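PDB 1IQ0: arginyl-trna synthetase from Thermus thermophilus, which probably attaches L-arginine to tRNA(Arg) at the expense of ATP, releasing AMP and diphosphate, as a monomeric class I aminoacyl-tRNA synthetase. Local coordinates for residues H122-A127 and E386-E391; L144-I149 and Q309-G314; V185-D190 and E194-A199; A529-D534 and Q574-T579. All coordinates share one frame; numbering follows the deposited sequence.

In contacts 1 and 2 a helix packs on the same mixed sheet of the class I catalytic domain. Helix 120-138 of contact 1 runs directly into strand 141-149 of contact 2, and the two centres lie about 23 Å apart. Contact 3 joins two successive helices away from that sheet, its centre about 34 Å from that of contact 2 and about 37 Å from the centre of the chain. Along the sequence, contact 2 closes within the span of contact 1, and contact 3 within that of contact 2. Contact 4 follows in the anticodon-binding domain; its centre is about 50 Å from that of contact 3, across the chain's centre. The four thus sample catalytic and tRNA-recognising parts.

Contact 1 of 4, residues H122-A127 and E386-E391; sequences HLRNIA and ETVLLE
Arg124 on helix 120-138 reaches the C-terminal part of strand 380-390, joining the helix that carries the end of the HIGH motif, His122, to the parallel core of the class I Rossmann-like catalytic domain. Two weak hydrogen bonds converge on one acceptor, the carbonyl oxygen of Glu386: Arg124 NH2 lies 3.1 Å from Glu386 O with an N-H...O angle of 143°, while Arg124 NE is 3.5 Å from the same Glu386 O. The oxygen sits at the guanidinium edge, near its plane. The stronger partner of NH2 is Lys453 O, to which the Glu386 bond is a weak addition. The Glu386 carboxylate does not meet the arginine: OE2 forms a salt bridge with Arg356, and Glu386 OE1 accepts from the neighbouring Thr387 N at 2.9 Å, on its anti side and tilted from the carboxylate plane. Bends at chi2 and chi3 of Arg124 carry its chain past Val388 to that carbonyl. Val388 supplies the apolar part, its CG2 methyl resting 3.8 Å from Arg124 CB and lying obliquely to the guanidinium.

Contact 2 of 4, residues L144-I149 and Q309-G314; sequences LVLNYI and QFWKMG
A methyl of Leu146 meets the indole of Trp311 edge-on: Leu146 CD1 lies 3.8 Å from Trp311 CZ3, in the plane of the ring, so the six-membered ring offers its rim and not a face. Both first torsions are extended. The leucine has CG anti to the backbone N (chi1 179°), and the tryptophan repeats this (chi1 170°), which projects the indole from the last full turn of its helix towards the strand. The two side chains meet at a slant. The arrangement places helix 301-312 against the mixed sheet of the class I catalytic domain, where strand 141-149 runs parallel between strands 104-108 and 236-239; Val238 of the latter also touches both Leu146 and Trp311. Lys312 adds a looser contact from its aliphatic part, with CE 4.4 Å from Leu146 CD1. Its chain is extended from CB outward, which carries the ammonium of this buried lysine to a salt bridge with Glu108 on the adjacent strand. The helix ends in a Schellman motif: Gly314, at a positive phi of 77°, is its C-prime residue, and Ile315 N bonds to Phe310 O.

Contact 3 of 4, residues V185-D190 and E194-A199; sequences VRLHQD and ERLQPA
The apolar part of this contact is a leucine pair: Leu187 CD1 and Leu196 CD1 lie 4.0 Å apart, their side chains passing in opposite directions. The two leucines reach this point by different torsions. In Leu187, CG is anti to the backbone N (chi1 176°), and although its CB is not directed at segment 194-199, the end of the chain comes nearer. Leu196 instead places CG anti to its carbonyl carbon and has its CB directed at segment 185-190. Their CA atoms remain 9.1 Å apart, evidence that branch ends, and not backbones, bridge the gap.

A polar group borders the same methyl. Asp190 OD2 is 4.0 Å from Leu196 CD1, a van der Waals approach in which the two side chains cross at about a right angle. The carboxylate finds its polar partners outside both segments, Tyr166 OH bonding to OD2 and Glu192 N to OD1; the latter bond ties it to the intervening loop.

In the fold, helices 176-189 and 197-208 are successive, joined by a short connection. Helix 154-165 packs against both, with Glu158 touching Leu187, His165 touching Leu196 and Phe161 touching Ala199.

Contact 4 of 4, residues A529-D534 and Q574-T579; sequences AQYLLD and QRTLAT
With chi1 at -67° in Leu532 and -69° in Leu577, each leucine holds CG anti to its own carbonyl carbon, and both continue extended at chi2. These matching torsions bring the branch ends together: Leu532 CD2 lies 4.1 Å from Leu577 CD2, the chains sliding past each other in opposite directions. The backbones are nearest at the same pair, whose CA atoms are 6.8 Å apart. Leu532 CD2 also comes 4.4 Å from Thr576 O.

Tyr531 and Thr576 add a second, looser point. Thr576 CG2 lies near the plane of the phenol, at its edge, 4.3 Å from Tyr531 OH. That hydroxyl is hydrogen-bonded to Asp508 O, while Thr576 OG1 bonds to Ser572 O one turn earlier in its own helix, so each hydroxyl has a backbone carbonyl partner of its own.

The short axes approach to 10.7 Å at a crossing angle of -150°, and Ala476 of helix 470-487 also touches Leu577. This is near-antiparallel packing of helices 525-544 and 562-583 within the largely helical DALR anticodon-binding domain of class I arginyl-tRNA synthetases.

Contact 1 of 4, residues H122-A127 and E386-E391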
loop_
_atom_site.group_PDB
_atom_site.type_symbol
_atom_site.label_atom_id
_atom_site.label_comp_id
_atom_site.label_asym_id
_atom_site.label_seq_id
_atom_site.Cartn_x
_atom_site.Cartn_y
_atom_site.Cartn_z
ATOM N N HIS A 122 7.789 -0.049 -12.044
ATOM C CA HIS A 122 7.687 0.950 -10.988
ATOM C C HIS A 122 6.241 1.260 -10.612
ATOM O O HIS A 122 5.983 1.844 -9.559
ATOM C CB HIS A 122 8.384 2.240 -11.438
ATOM C CG HIS A 122 9.840 2.062 -11.729
ATOM N ND1 HIS A 122 10.469 2.671 -12.796
ATOM C CD2 HIS A 122 10.796 1.356 -11.080
ATOM C CE1 HIS A 122 11.750 2.349 -12.788
ATOM N NE2 HIS A 122 11.974 1.554 -11.757
ATOM N N LEU A 123 5.307 0.875 -11.480
ATOM C CA LEU A 123 3.884 1.119 -11.258
ATOM C C LEU A 123 3.356 0.458 -9.998
ATOM O O LEU A 123 2.763 1.117 -9.148
ATOM C CB LEU A 123 3.064 0.610 -12.443
ATOM C CG LEU A 123 2.292 1.631 -13.270
ATOM C CD1 LEU A 123 1.513 0.885 -14.333
ATOM C CD2 LEU A 123 1.362 2.438 -12.383
ATOM N N ARG A 124 3.551 -0.849 -9.892
ATOM C CA ARG A 124 3.075 -1.583 -8.733
ATOM C C ARG A 124 3.682 -1.051 -7.430
ATOM O O ARG A 124 2.983 -0.928 -6.419
ATOM C CB ARG A 124 3.377 -3.079 -8.872
ATOM C CG ARG A 124 3.134 -3.830 -7.575
ATOM C CD ARG A 124 2.114 -4.941 -7.673
ATOM N NE ARG A 124 2.652 -6.148 -8.276
ATOM C CZ ARG A 124 2.142 -7.367 -8.104
ATOM N NH1 ARG A 124 1.081 -7.553 -7.336
ATOM N NH2 ARG A 124 2.679 -8.402 -8.729
ATOM N N ASN A 125 4.976 -0.737 -7.466
ATOM C CA ASN A 125 5.688 -0.224 -6.298
ATOM C C ASN A 125 4.954 0.991 -5.753
ATOM O O ASN A 125 4.592 1.036 -4.581
ATOM C CB ASN A 125 7.124 0.168 -6.687
ATOM C CG ASN A 125 7.950 0.660 -5.503
ATOM O OD1 ASN A 125 9.047 0.152 -5.243
ATOM N ND2 ASN A 125 7.431 1.652 -4.784
ATOM N N ILE A 126 4.744 1.972 -6.621
ATOM C CA ILE A 126 4.072 3.208 -6.253
ATOM C C ILE A 126 2.640 2.967 -5.771
ATOM O O ILE A 126 2.238 3.471 -4.719
ATOM C CB ILE A 126 4.053 4.188 -7.455
ATOM C CG1 ILE A 126 5.489 4.456 -7.915
ATOM C CG2 ILE A 126 3.356 5.491 -7.067
ATOM C CD1 ILE A 126 5.612 5.453 -9.047
ATOM N N ALA A 127 1.880 2.189 -6.537
ATOM C CA ALA A 127 0.491 1.896 -6.190
ATOM C C ALA A 127 0.367 1.195 -4.838
ATOM O O ALA A 127 -0.445 1.591 -4.005
ATOM C CB ALA A 127 -0.158 1.037 -7.288
ATOM N N GLU A 386 5.722 -8.971 -7.000
ATOM C CA GLU A 386 6.116 -9.645 -8.229
ATOM C C GLU A 386 6.081 -8.720 -9.441
ATOM O O GLU A 386 5.632 -7.574 -9.366
ATOM C CB GLU A 386 5.210 -10.848 -8.492
ATOM C CG GLU A 386 5.780 -12.177 -8.036
ATOM C CD GLU A 386 7.152 -12.462 -8.632
ATOM O OE1 GLU A 386 7.495 -11.870 -9.678
ATOM O OE2 GLU A 386 7.882 -13.294 -8.052
ATOM N N THR A 387 6.551 -9.253 -10.562
ATOM C CA THR A 387 6.629 -8.539 -11.831
ATOM C C THR A 387 5.260 -8.185 -12.402
ATOM O O THR A 387 4.259 -8.842 -12.113
ATOM C CB THR A 387 7.359 -9.398 -12.887
ATOM O OG1 THR A 387 8.562 -9.931 -12.323
ATOM C CG2 THR A 387 7.707 -8.568 -14.110
ATOM N N VAL A 388 5.241 -7.143 -13.225
ATOM C CA VAL A 388 4.032 -6.696 -13.886
ATOM C C VAL A 388 4.267 -6.751 -15.391
ATOM O O VAL A 388 5.216 -6.153 -15.903
ATOM C CB VAL A 388 3.664 -5.245 -13.508
ATOM C CG1 VAL A 388 2.472 -4.784 -14.350
ATOM C CG2 VAL A 388 3.321 -5.162 -12.033
ATOM N N LEU A 389 3.407 -7.483 -16.091
ATOM C CA LEU A 389 3.504 -7.607 -17.541
ATOM C C LEU A 389 2.538 -6.614 -18.181
ATOM O O LEU A 389 1.544 -6.222 -17.566
ATOM C CB LEU A 389 3.131 -9.029 -17.981
ATOM C CG LEU A 389 3.899 -10.192 -17.352
ATOM C CD1 LEU A 389 3.330 -11.517 -17.838
ATOM C CD2 LEU A 389 5.366 -10.079 -17.718
ATOM N N LEU A 390 2.838 -6.203 -19.407
ATOM C CA LEU A 390 1.968 -5.288 -20.141
ATOM C C LEU A 390 1.490 -6.048 -21.379
ATOM O O LEU A 390 2.274 -6.331 -22.288
ATOM C CB LEU A 390 2.719 -4.021 -20.559
ATOM C CG LEU A 390 1.871 -3.014 -21.357
ATOM C CD1 LEU A 390 0.678 -2.561 -20.519
ATOM C CD2 LEU A 390 2.721 -1.814 -21.748
ATOM N N GLU A 391 0.205 -6.394 -21.396
ATOM C CA GLU A 391 -0.374 -7.146 -22.501
ATOM C C GLU A 391 0.363 -8.475 -22.667
ATOM O O GLU A 391 0.690 -8.878 -23.781
ATOM C CB GLU A 391 -0.296 -6.338 -23.800
ATOM C CG GLU A 391 -1.248 -5.137 -23.874
ATOM C CD GLU A 391 -2.725 -5.533 -23.875
ATOM O OE1 GLU A 391 -3.050 -6.639 -24.359
ATOM O OE2 GLU A 391 -3.564 -4.733 -23.407
#

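Contact 2 of 4, residues L144-I149 and Q309-G314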
loop_
_atom_site.group_PDB
_atom_site.type_symbol
_atom_site.label_atom_id
_atom_site.label_comp_id
_atom_site.label_asym_id
_atom_site.label_seq_id
_atom_site.Cartn_x
_atom_site.Cartn_y
_atom_site.Cartn_z
ATOM N N LEU A 144 4.427 8.515 7.553
ATOM C CA LEU A 144 5.284 9.399 6.774
ATOM C C LEU A 144 5.803 8.592 5.594
ATOM O O LEU A 144 6.227 7.445 5.753
ATOM C CB LEU A 144 6.457 9.911 7.612
ATOM C CG LEU A 144 6.136 10.939 8.698
ATOM C CD1 LEU A 144 7.435 11.319 9.414
ATOM C CD2 LEU A 144 5.478 12.180 8.087
ATOM N N VAL A 145 5.748 9.187 4.408
ATOM C CA VAL A 145 6.203 8.526 3.192
ATOM C C VAL A 145 7.542 9.113 2.738
ATOM O O VAL A 145 7.678 10.321 2.535
ATOM C CB VAL A 145 5.147 8.677 2.069
ATOM C CG1 VAL A 145 5.706 8.186 0.734
ATOM C CG2 VAL A 145 3.900 7.881 2.433
ATOM N N LEU A 146 8.530 8.245 2.584
ATOM C CA LEU A 146 9.857 8.674 2.170
ATOM C C LEU A 146 10.200 8.138 0.789
ATOM O O LEU A 146 9.892 6.991 0.472
ATOM C CB LEU A 146 10.895 8.183 3.187
ATOM C CG LEU A 146 12.384 8.483 2.960
ATOM C CD1 LEU A 146 13.120 8.337 4.279
ATOM C CD2 LEU A 146 12.976 7.534 1.909
ATOM N N ASN A 147 10.828 8.980 -0.028
ATOM C CA ASN A 147 11.259 8.585 -1.366
ATOM C C ASN A 147 12.786 8.761 -1.395
ATOM O O ASN A 147 13.289 9.877 -1.267
ATOM C CB ASN A 147 10.582 9.469 -2.420
ATOM C CG ASN A 147 10.857 9.006 -3.848
ATOM O OD1 ASN A 147 10.262 9.516 -4.804
ATOM N ND2 ASN A 147 11.757 8.043 -4.000
ATOM N N TYR A 148 13.513 7.651 -1.531
ATOM C CA TYR A 148 14.977 7.663 -1.545
ATOM C C TYR A 148 15.513 7.970 -2.935
ATOM O O TYR A 148 15.170 7.290 -3.895
ATOM C CB TYR A 148 15.518 6.308 -1.071
ATOM C CG TYR A 148 16.994 6.089 -1.343
ATOM C CD1 TYR A 148 17.964 6.868 -0.708
ATOM C CD2 TYR A 148 17.416 5.117 -2.254
ATOM C CE1 TYR A 148 19.324 6.689 -0.973
ATOM C CE2 TYR A 148 18.771 4.926 -2.528
ATOM C CZ TYR A 148 19.721 5.717 -1.882
ATOM O OH TYR A 148 21.058 5.524 -2.129
ATOM N N ILE A 149 16.362 8.990 -3.032
ATOM C CA ILE A 149 16.924 9.407 -4.313
ATOM C C ILE A 149 18.418 9.062 -4.399
ATOM O O ILE A 149 19.246 9.687 -3.741
ATOM C CB ILE A 149 16.738 10.941 -4.515
ATOM C CG1 ILE A 149 15.305 11.360 -4.150
ATOM C CG2 ILE A 149 17.036 11.322 -5.964
ATOM C CD1 ILE A 149 14.201 10.713 -5.008
ATOM N N GLN A 309 18.753 2.487 7.791
ATOM C CA GLN A 309 17.716 1.942 8.668
ATOM C C GLN A 309 17.871 2.542 10.068
ATOM O O GLN A 309 16.886 2.867 10.720
ATOM C CB GLN A 309 17.844 0.420 8.765
ATOM C CG GLN A 309 16.784 -0.260 9.629
ATOM C CD GLN A 309 15.392 -0.181 9.017
ATOM O OE1 GLN A 309 15.231 -0.302 7.803
ATOM N NE2 GLN A 309 14.379 0.007 9.860
ATOM N N PHE A 310 19.113 2.671 10.526
ATOM C CA PHE A 310 19.384 3.235 11.844
ATOM C C PHE A 310 18.868 4.668 11.962
ATOM O O PHE A 310 18.317 5.053 12.995
ATOM C CB PHE A 310 20.891 3.195 12.142
ATOM C CG PHE A 310 21.383 1.861 12.658
ATOM C CD1 PHE A 310 22.693 1.722 13.116
ATOM C CD2 PHE A 310 20.544 0.749 12.696
ATOM C CE1 PHE A 310 23.163 0.503 13.605
ATOM C CE2 PHE A 310 21.007 -0.479 13.185
ATOM C CZ PHE A 310 22.321 -0.601 13.642
ATOM N N TRP A 311 19.042 5.453 10.902
ATOM C CA TRP A 311 18.581 6.835 10.900
ATOM C C TRP A 311 17.058 6.875 10.923
ATOM O O TRP A 311 16.465 7.661 11.651
ATOM C CB TRP A 311 19.086 7.572 9.658
ATOM C CG TRP A 311 18.452 8.931 9.488
ATOM C CD1 TRP A 311 18.799 10.093 10.125
ATOM C CD2 TRP A 311 17.314 9.247 8.672
ATOM N NE1 TRP A 311 17.942 11.113 9.755
ATOM C CE2 TRP A 311 17.024 10.618 8.867
ATOM C CE3 TRP A 311 16.509 8.502 7.801
ATOM C CZ2 TRP A 311 15.962 11.258 8.220
ATOM C CZ3 TRP A 311 15.452 9.138 7.155
ATOM C CH2 TRP A 311 15.188 10.501 7.369
ATOM N N LYS A 312 16.432 6.022 10.120
ATOM C CA LYS A 312 14.972 5.965 10.052
ATOM C C LYS A 312 14.351 5.748 11.426
ATOM O O LYS A 312 13.309 6.328 11.739
ATOM C CB LYS A 312 14.519 4.833 9.124
ATOM C CG LYS A 312 14.773 5.070 7.637
ATOM C CD LYS A 312 14.182 3.929 6.809
ATOM C CE LYS A 312 14.276 4.190 5.307
ATOM N NZ LYS A 312 13.758 3.002 4.556
ATOM N N MET A 313 14.993 4.914 12.243
ATOM C CA MET A 313 14.475 4.622 13.574
ATOM C C MET A 313 15.073 5.485 14.690
ATOM O O MET A 313 14.900 5.186 15.866
ATOM C CB MET A 313 14.643 3.124 13.884
ATOM C CG MET A 313 13.802 2.230 12.944
ATOM S SD MET A 313 14.037 0.451 13.139
ATOM C CE MET A 313 12.282 -0.149 13.084
ATOM N N GLY A 314 15.774 6.552 14.314
ATOM C CA GLY A 314 16.334 7.458 15.306
ATOM C C GLY A 314 17.588 7.027 16.035
ATOM O O GLY A 314 18.030 7.693 16.971
#

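Contact 3 of 4, residues V185-D190 and E194-A199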
loop_
_atom_site.group_PDB
_atom_site.type_symbol
_atom_site.label_atom_id
_atom_site.label_comp_id
_atom_site.label_asym_id
_atom_site.label_seq_id
_atom_site.Cartn_x
_atom_site.Cartn_y
_atom_site.Cartn_z
ATOM N N VAL A 185 19.469 5.104 -23.435
ATOM C CA VAL A 185 19.285 4.010 -24.385
ATOM C C VAL A 185 20.319 4.034 -25.511
ATOM O O VAL A 185 20.793 2.981 -25.931
ATOM C CB VAL A 185 17.861 4.022 -25.013
ATOM C CG1 VAL A 185 17.791 3.030 -26.186
ATOM C CG2 VAL A 185 16.824 3.643 -23.956
ATOM N N ARG A 186 20.670 5.218 -26.010
ATOM C CA ARG A 186 21.660 5.266 -27.076
ATOM C C ARG A 186 22.997 4.742 -26.555
ATOM O O ARG A 186 23.659 3.943 -27.219
ATOM C CB ARG A 186 21.854 6.681 -27.629
ATOM C CG ARG A 186 22.343 6.626 -29.070
ATOM C CD ARG A 186 23.378 7.668 -29.437
ATOM N NE ARG A 186 22.795 8.972 -29.713
ATOM C CZ ARG A 186 23.373 9.889 -30.483
ATOM N NH1 ARG A 186 24.541 9.632 -31.054
ATOM N NH2 ARG A 186 22.789 11.065 -30.673
ATOM N N LEU A 187 23.379 5.181 -25.358
ATOM C CA LEU A 187 24.634 4.741 -24.754
ATOM C C LEU A 187 24.740 3.219 -24.706
ATOM O O LEU A 187 25.766 2.652 -25.088
ATOM C CB LEU A 187 24.779 5.298 -23.330
ATOM C CG LEU A 187 26.029 4.821 -22.570
ATOM C CD1 LEU A 187 27.279 5.329 -23.276
ATOM C CD2 LEU A 187 25.998 5.319 -21.124
ATOM N N HIS A 188 23.685 2.555 -24.237
ATOM C CA HIS A 188 23.702 1.096 -24.138
ATOM C C HIS A 188 23.554 0.340 -25.453
ATOM O O HIS A 188 23.656 -0.885 -25.479
ATOM C CB HIS A 188 22.639 0.608 -23.152
ATOM C CG HIS A 188 23.108 0.603 -21.732
ATOM N ND1 HIS A 188 23.156 1.744 -20.959
ATOM C CD2 HIS A 188 23.623 -0.389 -20.970
ATOM C CE1 HIS A 188 23.680 1.452 -19.783
ATOM N NE2 HIS A 188 23.972 0.165 -19.765
ATOM N N GLN A 189 23.302 1.060 -26.539
ATOM C CA GLN A 189 23.183 0.420 -27.845
ATOM C C GLN A 189 24.460 0.736 -28.608
ATOM O O GLN A 189 24.697 0.213 -29.696
ATOM C CB GLN A 189 21.977 0.965 -28.621
ATOM C CG GLN A 189 20.631 0.663 -27.992
ATOM C CD GLN A 189 19.469 1.115 -28.860
ATOM O OE1 GLN A 189 19.462 2.230 -29.380
ATOM N NE2 GLN A 189 18.473 0.251 -29.010
ATOM N N ASP A 190 25.284 1.601 -28.020
ATOM C CA ASP A 190 26.532 2.006 -28.648
ATOM C C ASP A 190 27.508 0.835 -28.730
ATOM O O ASP A 190 27.807 0.188 -27.723
ATOM C CB ASP A 190 27.163 3.157 -27.869
ATOM C CG ASP A 190 28.262 3.848 -28.649
ATOM O OD1 ASP A 190 29.053 3.138 -29.306
ATOM O OD2 ASP A 190 28.338 5.097 -28.601
ATOM N N GLU A 194 31.669 -0.580 -23.966
ATOM C CA GLU A 194 32.727 -1.031 -23.058
ATOM C C GLU A 194 33.906 -0.062 -23.056
ATOM O O GLU A 194 34.428 0.305 -22.005
ATOM C CB GLU A 194 33.210 -2.428 -23.453
ATOM C CG GLU A 194 32.127 -3.494 -23.372
ATOM C CD GLU A 194 31.591 -3.679 -21.960
ATOM O OE1 GLU A 194 30.544 -4.341 -21.802
ATOM O OE2 GLU A 194 32.219 -3.169 -21.007
ATOM N N ARG A 195 34.313 0.365 -24.242
ATOM C CA ARG A 195 35.432 1.287 -24.369
ATOM C C ARG A 195 35.161 2.618 -23.666
ATOM O O ARG A 195 36.086 3.356 -23.340
ATOM C CB ARG A 195 35.737 1.526 -25.852
ATOM C CG ARG A 195 36.905 2.462 -26.110
ATOM C CD ARG A 195 37.310 2.461 -27.580
ATOM N NE ARG A 195 38.422 3.371 -27.833
ATOM C CZ ARG A 195 39.074 3.460 -28.989
ATOM N NH1 ARG A 195 38.729 2.688 -30.009
ATOM N NH2 ARG A 195 40.066 4.328 -29.124
ATOM N N LEU A 196 33.891 2.915 -23.418
ATOM C CA LEU A 196 33.519 4.172 -22.774
ATOM C C LEU A 196 33.507 4.147 -21.241
ATOM O O LEU A 196 33.346 5.190 -20.608
ATOM C CB LEU A 196 32.146 4.621 -23.299
ATOM C CG LEU A 196 32.114 4.964 -24.798
ATOM C CD1 LEU A 196 30.679 5.025 -25.300
ATOM C CD2 LEU A 196 32.832 6.292 -25.034
ATOM N N GLN A 197 33.692 2.974 -20.641
ATOM C CA GLN A 197 33.668 2.875 -19.183
ATOM C C GLN A 197 34.580 3.865 -18.453
ATOM O O GLN A 197 34.167 4.476 -17.465
ATOM C CB GLN A 197 33.987 1.443 -18.732
ATOM C CG GLN A 197 32.961 0.414 -19.214
ATOM C CD GLN A 197 31.521 0.813 -18.896
ATOM O OE1 GLN A 197 31.144 0.934 -17.733
ATOM N NE2 GLN A 197 30.718 1.022 -19.934
ATOM N N PRO A 198 35.832 4.037 -18.918
ATOM C CA PRO A 198 36.701 4.990 -18.219
ATOM C C PRO A 198 36.098 6.394 -18.175
ATOM O O PRO A 198 36.128 7.061 -17.142
ATOM C CB PRO A 198 38.000 4.930 -19.025
ATOM C CG PRO A 198 38.027 3.490 -19.482
ATOM C CD PRO A 198 36.589 3.275 -19.929
ATOM N N ALA A 199 35.544 6.837 -19.297
ATOM C CA ALA A 199 34.932 8.160 -19.359
ATOM C C ALA A 199 33.715 8.227 -18.424
ATOM O O ALA A 199 33.462 9.248 -17.779
ATOM C CB ALA A 199 34.517 8.481 -20.799
#

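Contact 4 of 4, residues A529-D534 and Q574-T579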
loop_
_atom_site.group_PDB
_atom_site.type_symbol
_atom_site.label_atom_id
_atom_site.label_comp_id
_atom_site.label_asym_id
_atom_site.label_seq_id
_atom_site.Cartn_x
_atom_site.Cartn_y
_atom_site.Cartn_z
ATOM N N ALA A 529 -9.047 -4.056 -1.507
ATOM C CA ALA A 529 -9.439 -4.062 -2.903
ATOM C C ALA A 529 -10.491 -5.134 -3.130
ATOM O O ALA A 529 -11.514 -4.880 -3.755
ATOM C CB ALA A 529 -8.219 -4.323 -3.789
ATOM N N GLN A 530 -10.237 -6.330 -2.609
ATOM C CA GLN A 530 -11.168 -7.437 -2.766
ATOM C C GLN A 530 -12.495 -7.127 -2.064
ATOM O O GLN A 530 -13.561 -7.444 -2.583
ATOM C CB GLN A 530 -10.557 -8.725 -2.213
ATOM C CG GLN A 530 -11.418 -9.967 -2.407
ATOM C CD GLN A 530 -11.808 -10.188 -3.861
ATOM O OE1 GLN A 530 -10.948 -10.250 -4.747
ATOM N NE2 GLN A 530 -13.110 -10.302 -4.114
ATOM N N TYR A 531 -12.436 -6.508 -0.889
ATOM C CA TYR A 531 -13.666 -6.159 -0.187
ATOM C C TYR A 531 -14.516 -5.213 -1.039
ATOM O O TYR A 531 -15.743 -5.329 -1.076
ATOM C CB TYR A 531 -13.380 -5.459 1.146
ATOM C CG TYR A 531 -14.634 -4.855 1.745
ATOM C CD1 TYR A 531 -15.618 -5.666 2.320
ATOM C CD2 TYR A 531 -14.878 -3.481 1.672
ATOM C CE1 TYR A 531 -16.818 -5.122 2.806
ATOM C CE2 TYR A 531 -16.078 -2.926 2.154
ATOM C CZ TYR A 531 -17.041 -3.759 2.718
ATOM O OH TYR A 531 -18.228 -3.233 3.190
ATOM N N LEU A 532 -13.862 -4.269 -1.706
ATOM C CA LEU A 532 -14.577 -3.303 -2.530
ATOM C C LEU A 532 -15.258 -3.967 -3.722
ATOM O O LEU A 532 -16.340 -3.553 -4.126
ATOM C CB LEU A 532 -13.632 -2.195 -2.997
ATOM C CG LEU A 532 -13.099 -1.288 -1.878
ATOM C CD1 LEU A 532 -12.216 -0.201 -2.486
ATOM C CD2 LEU A 532 -14.259 -0.656 -1.110
ATOM N N LEU A 533 -14.623 -4.992 -4.283
ATOM C CA LEU A 533 -15.214 -5.719 -5.400
ATOM C C LEU A 533 -16.472 -6.412 -4.886
ATOM O O LEU A 533 -17.527 -6.351 -5.521
ATOM C CB LEU A 533 -14.239 -6.769 -5.947
ATOM C CG LEU A 533 -13.143 -6.252 -6.884
ATOM C CD1 LEU A 533 -12.223 -7.394 -7.302
ATOM C CD2 LEU A 533 -13.793 -5.629 -8.113
ATOM N N ASP A 534 -16.354 -7.065 -3.730
ATOM C CA ASP A 534 -17.485 -7.761 -3.133
ATOM C C ASP A 534 -18.635 -6.812 -2.787
ATOM O O ASP A 534 -19.799 -7.137 -3.005
ATOM C CB ASP A 534 -17.051 -8.511 -1.870
ATOM C CG ASP A 534 -16.042 -9.617 -2.156
ATOM O OD1 ASP A 534 -16.024 -10.137 -3.291
ATOM O OD2 ASP A 534 -15.280 -9.984 -1.242
ATOM N N GLN A 574 -22.509 4.441 -0.765
ATOM C CA GLN A 574 -21.747 5.369 -1.595
ATOM C C GLN A 574 -20.572 5.941 -0.803
ATOM O O GLN A 574 -19.476 6.091 -1.332
ATOM C CB GLN A 574 -22.637 6.505 -2.105
ATOM C CG GLN A 574 -22.918 7.585 -1.089
ATOM C CD GLN A 574 -22.120 8.848 -1.333
ATOM O OE1 GLN A 574 -21.042 8.819 -1.926
ATOM N NE2 GLN A 574 -22.641 9.970 -0.853
ATOM N N ARG A 575 -20.808 6.269 0.462
ATOM C CA ARG A 575 -19.751 6.801 1.309
ATOM C C ARG A 575 -18.665 5.745 1.541
ATOM O O ARG A 575 -17.480 6.058 1.532
ATOM C CB ARG A 575 -20.321 7.253 2.654
ATOM C CG ARG A 575 -21.071 8.573 2.606
ATOM C CD ARG A 575 -21.677 8.873 3.965
ATOM N NE ARG A 575 -22.312 10.187 4.018
ATOM C CZ ARG A 575 -22.929 10.668 5.092
ATOM N NH1 ARG A 575 -22.996 9.941 6.202
ATOM N NH2 ARG A 575 -23.471 11.879 5.063
ATOM N N THR A 576 -19.073 4.496 1.734
ATOM C CA THR A 576 -18.112 3.420 1.965
ATOM C C THR A 576 -17.260 3.155 0.723
ATOM O O THR A 576 -16.054 2.922 0.828
ATOM C CB THR A 576 -18.830 2.123 2.392
ATOM O OG1 THR A 576 -19.515 2.356 3.629
ATOM C CG2 THR A 576 -17.832 0.985 2.578
ATOM N N LEU A 577 -17.880 3.189 -0.453
ATOM C CA LEU A 577 -17.123 2.974 -1.676
ATOM C C LEU A 577 -16.191 4.160 -1.946
ATOM O O LEU A 577 -15.056 3.969 -2.386
ATOM C CB LEU A 577 -18.061 2.763 -2.860
ATOM C CG LEU A 577 -18.848 1.455 -2.853
ATOM C CD1 LEU A 577 -19.666 1.366 -4.128
ATOM C CD2 LEU A 577 -17.880 0.257 -2.745
ATOM N N ALA A 578 -16.664 5.377 -1.673
ATOM C CA ALA A 578 -15.854 6.581 -1.891
ATOM C C ALA A 578 -14.629 6.569 -0.981
ATOM O O ALA A 578 -13.517 6.840 -1.423
ATOM C CB ALA A 578 -16.688 7.853 -1.626
ATOM N N THR A 579 -14.846 6.256 0.293
ATOM C CA THR A 579 -13.766 6.195 1.270
ATOM C C THR A 579 -12.792 5.067 0.925
ATOM O O THR A 579 -11.581 5.275 0.894
ATOM C CB THR A 579 -14.334 5.991 2.690
ATOM O OG1 THR A 579 -15.083 7.156 3.057
ATOM C CG2 THR A 579 -13.209 5.770 3.713
#